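Local coordinates for protein transferrin (Manduca sexta, PDB 6WB6) that binds a single ferric ion together with a carbonate anion and transports iron as a secreted insect glycoprotein, at residues A[19-24]-A[31-36]. Residues are numbered along the deposited sequence; the frame is centred on the assembly and turned at random.
Sequences QMLEVP and LECVPA
In the first beta-alpha-beta unit of the transferrin fold, where strand 5-10 leads through helix 14-21 into the parallel neighbouring strand, Leu21 of the helix packs against Leu31 and Cys33 of strand 31-36. No hydrogen bond links the two segments, and the contact is one of apolar packing. Both methyls of Leu21 lie beside the carbonyl oxygen of Leu31, the nearer approach being 3.3 Å from Leu21 CD2 to Leu31 O. From there they part. Leu21 CD2 goes on to Leu31 CB at 3.5 Å, a little tighter than usual carbon contact. CD1, together with CG, turns to the half-cystine, with 3.5 Å between Leu21 CD1 and Cys33 SG. The isobutyl group is delivered there by a CG set anti to the carbonyl carbon (chi1 -62°) and an extended second torsion. Cys33 likewise has its SG anti to its carbonyl carbon (chi1 -57°), on the side facing the helix, where it forms the disulfide with Cys17, one helical turn before Leu21; the covalent link and the leucine packing thus tie the same strand to the same helix. Met20 adds a looser touch at the other end of Leu31, with Met20 CE 4.4 Å from Leu31 CD1. Cut back to an alanine, Leu21 would probably no longer cover Leu31 CB and the Cys33 sulfur, weakening the packing of the helix on the strand while the disulfide remained. The surface contact lies away from the iron and carbonate sites. Helix 286-300 borders it through Leu289 and Lys292, which meet Leu31, while Trp307 and Val311 of helix 306-311 lie against Met20. Strand 5-10 pairs with strand 31-36 through backbone bonds such as Glu32 with Leu7, and Leu7 also touches Met20.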
ATOM      1  N   GLN A  19     -14.775  15.621 -20.003  1.00 25.18           N
ATOM      2  CA  GLN A  19     -14.114  15.777 -21.292  1.00 30.86           C
ATOM      3  C   GLN A  19     -14.427  14.598 -22.195  1.00 31.66           C
ATOM      4  O   GLN A  19     -14.618  14.763 -23.407  1.00 26.11           O
ATOM      5  CB  GLN A  19     -12.601  15.914 -21.107  1.00 25.34           C
ATOM      6  N   MET A  20     -14.480  13.390 -21.617  1.00 34.43           N
ATOM      7  CA  MET A  20     -14.853  12.223 -22.404  1.00 25.23           C
ATOM      8  C   MET A  20     -16.257  12.375 -22.977  1.00 20.67           C
ATOM      9  O   MET A  20     -16.516  12.008 -24.129  1.00 17.70           O
ATOM     10  CB  MET A  20     -14.770  10.962 -21.552  1.00 24.36           C
ATOM     11  CG  MET A  20     -15.200   9.746 -22.323  1.00 23.14           C
ATOM     12  SD  MET A  20     -15.018   8.195 -21.446  1.00 21.18           S
ATOM     13  CE  MET A  20     -16.599   8.099 -20.612  1.00 15.55           C
ATOM     14  N   LEU A  21     -17.186  12.889 -22.184  1.00 21.71           N
ATOM     15  CA  LEU A  21     -18.541  13.043 -22.665  1.00 21.71           C
ATOM     16  C   LEU A  21     -18.630  14.036 -23.815  1.00 23.61           C
ATOM     17  O   LEU A  21     -19.678  14.109 -24.454  1.00 22.21           O
ATOM     18  CB  LEU A  21     -19.469  13.496 -21.536  1.00 23.87           C
ATOM     19  CG  LEU A  21     -19.667  12.599 -20.309  1.00 28.80           C
ATOM     20  CD1 LEU A  21     -20.687  13.236 -19.392  1.00 26.51           C
ATOM     21  CD2 LEU A  21     -20.094  11.197 -20.668  1.00 27.42           C
ATOM     22  N   GLU A  22     -17.576  14.810 -24.073  1.00 34.10           N
ATOM     23  CA  GLU A  22     -17.533  15.735 -25.199  1.00 34.09           C
ATOM     24  C   GLU A  22     -16.880  15.134 -26.437  1.00 33.21           C
ATOM     25  O   GLU A  22     -16.931  15.750 -27.500  1.00 30.87           O
ATOM     26  CB  GLU A  22     -16.768  17.006 -24.823  1.00 30.38           C
ATOM     27  CG  GLU A  22     -17.170  17.622 -23.473  1.00 33.62           C
ATOM     28  CD  GLU A  22     -18.626  18.021 -23.412  1.00 42.91           C
ATOM     29  OE1 GLU A  22     -19.289  18.026 -24.471  1.00 53.08           O
ATOM     30  OE2 GLU A  22     -19.111  18.327 -22.304  1.00 50.54           O
ATOM     31  N   VAL A  23     -16.260  13.964 -26.325  1.00 24.90           N
ATOM     32  CA  VAL A  23     -15.673  13.278 -27.474  1.00 23.15           C
ATOM     33  C   VAL A  23     -16.783  13.001 -28.471  1.00 18.22           C
ATOM     34  O   VAL A  23     -17.751  12.318 -28.120  1.00 22.68           O
ATOM     35  CB  VAL A  23     -14.975  11.976 -27.046  1.00 21.03           C
ATOM     36  CG1 VAL A  23     -14.735  11.044 -28.232  1.00 28.11           C
ATOM     37  CG2 VAL A  23     -13.697  12.312 -26.404  1.00 23.18           C
ATOM     38  N   PRO A  24     -16.703  13.498 -29.707  1.00 28.11           N
ATOM     39  CA  PRO A  24     -17.712  13.125 -30.705  1.00 21.52           C
ATOM     40  C   PRO A  24     -17.624  11.647 -31.049  1.00 26.68           C
ATOM     41  O   PRO A  24     -16.540  11.063 -31.104  1.00 29.54           O
ATOM     42  CB  PRO A  24     -17.364  13.998 -31.910  1.00 29.28           C
ATOM     43  CG  PRO A  24     -15.866  14.226 -31.769  1.00 33.06           C
ATOM     44  CD  PRO A  24     -15.612  14.308 -30.291  1.00 33.97           C
ATOM     45  N   LEU A  31     -24.202   9.289 -22.138  1.00 30.99           N
ATOM     46  CA  LEU A  31     -23.543   8.826 -20.925  1.00 34.09           C
ATOM     47  C   LEU A  31     -23.518   9.943 -19.894  1.00 30.80           C
ATOM     48  O   LEU A  31     -23.373  11.115 -20.239  1.00 31.01           O
ATOM     49  CB  LEU A  31     -22.109   8.393 -21.202  1.00 24.73           C
ATOM     50  CG  LEU A  31     -21.855   7.117 -21.996  1.00 27.99           C
ATOM     51  CD1 LEU A  31     -20.492   7.272 -22.581  1.00 21.52           C
ATOM     52  CD2 LEU A  31     -21.942   5.905 -21.111  1.00 32.47           C
ATOM     53  N   GLU A  32     -23.630   9.576 -18.624  1.00 26.49           N
ATOM     54  CA  GLU A  32     -23.425  10.531 -17.552  1.00 32.80           C
ATOM     55  C   GLU A  32     -22.369  10.004 -16.604  1.00 23.40           C
ATOM     56  O   GLU A  32     -22.250   8.797 -16.379  1.00 26.66           O
ATOM     57  CB  GLU A  32     -24.679  10.838 -16.723  1.00 27.96           C
ATOM     58  CG  GLU A  32     -25.921  10.140 -17.126  1.00 32.79           C
ATOM     59  CD  GLU A  32     -27.106  10.526 -16.222  1.00 51.25           C
ATOM     60  OE1 GLU A  32     -26.876  11.174 -15.176  1.00 41.84           O
ATOM     61  OE2 GLU A  32     -28.264  10.186 -16.549  1.00 57.49           O
ATOM     62  N   CYS A  33     -21.630  10.937 -16.038  1.00 21.67           N
ATOM     63  CA  CYS A  33     -20.611  10.644 -15.048  1.00 24.64           C
ATOM     64  C   CYS A  33     -21.263  10.673 -13.661  1.00 28.56           C
ATOM     65  O   CYS A  33     -21.904  11.665 -13.296  1.00 20.60           O
ATOM     66  CB  CYS A  33     -19.498  11.680 -15.187  1.00 23.77           C
ATOM     67  SG  CYS A  33     -18.769  11.729 -16.894  1.00 31.86           S
ATOM     68  N   VAL A  34     -21.139   9.581 -12.914  1.00 27.70           N
ATOM     69  CA  VAL A  34     -21.539   9.515 -11.511  1.00 22.39           C
ATOM     70  C   VAL A  34     -20.268   9.388 -10.680  1.00 28.56           C
ATOM     71  O   VAL A  34     -19.561   8.380 -10.802  1.00 21.17           O
ATOM     72  CB  VAL A  34     -22.480   8.332 -11.240  1.00 22.67           C
ATOM     73  CG1 VAL A  34     -22.995   8.357  -9.775  1.00 27.32           C
ATOM     74  CG2 VAL A  34     -23.611   8.318 -12.227  1.00 27.55           C
ATOM     75  N   PRO A  35     -19.925  10.366  -9.839  1.00 28.38           N
ATOM     76  CA  PRO A  35     -18.711  10.224  -9.032  1.00 23.73           C
ATOM     77  C   PRO A  35     -18.899   9.211  -7.927  1.00 28.09           C
ATOM     78  O   PRO A  35     -19.992   9.047  -7.381  1.00 31.03           O
ATOM     79  CB  PRO A  35     -18.493  11.627  -8.458  1.00 34.05           C
ATOM     80  CG  PRO A  35     -19.890  12.208  -8.391  1.00 32.98           C
ATOM     81  CD  PRO A  35     -20.590  11.662  -9.604  1.00 28.87           C
ATOM     82  N   ALA A  36     -17.810   8.521  -7.594  1.00 26.48           N
ATOM     83  CA  ALA A  36     -17.766   7.726  -6.387  1.00 18.91           C
ATOM     84  C   ALA A  36     -16.457   7.996  -5.669  1.00 27.06           C
ATOM     85  O   ALA A  36     -15.564   8.679  -6.181  1.00 23.43           O
ATOM     86  CB  ALA A  36     -17.934   6.225  -6.657  1.00 22.22           C
TER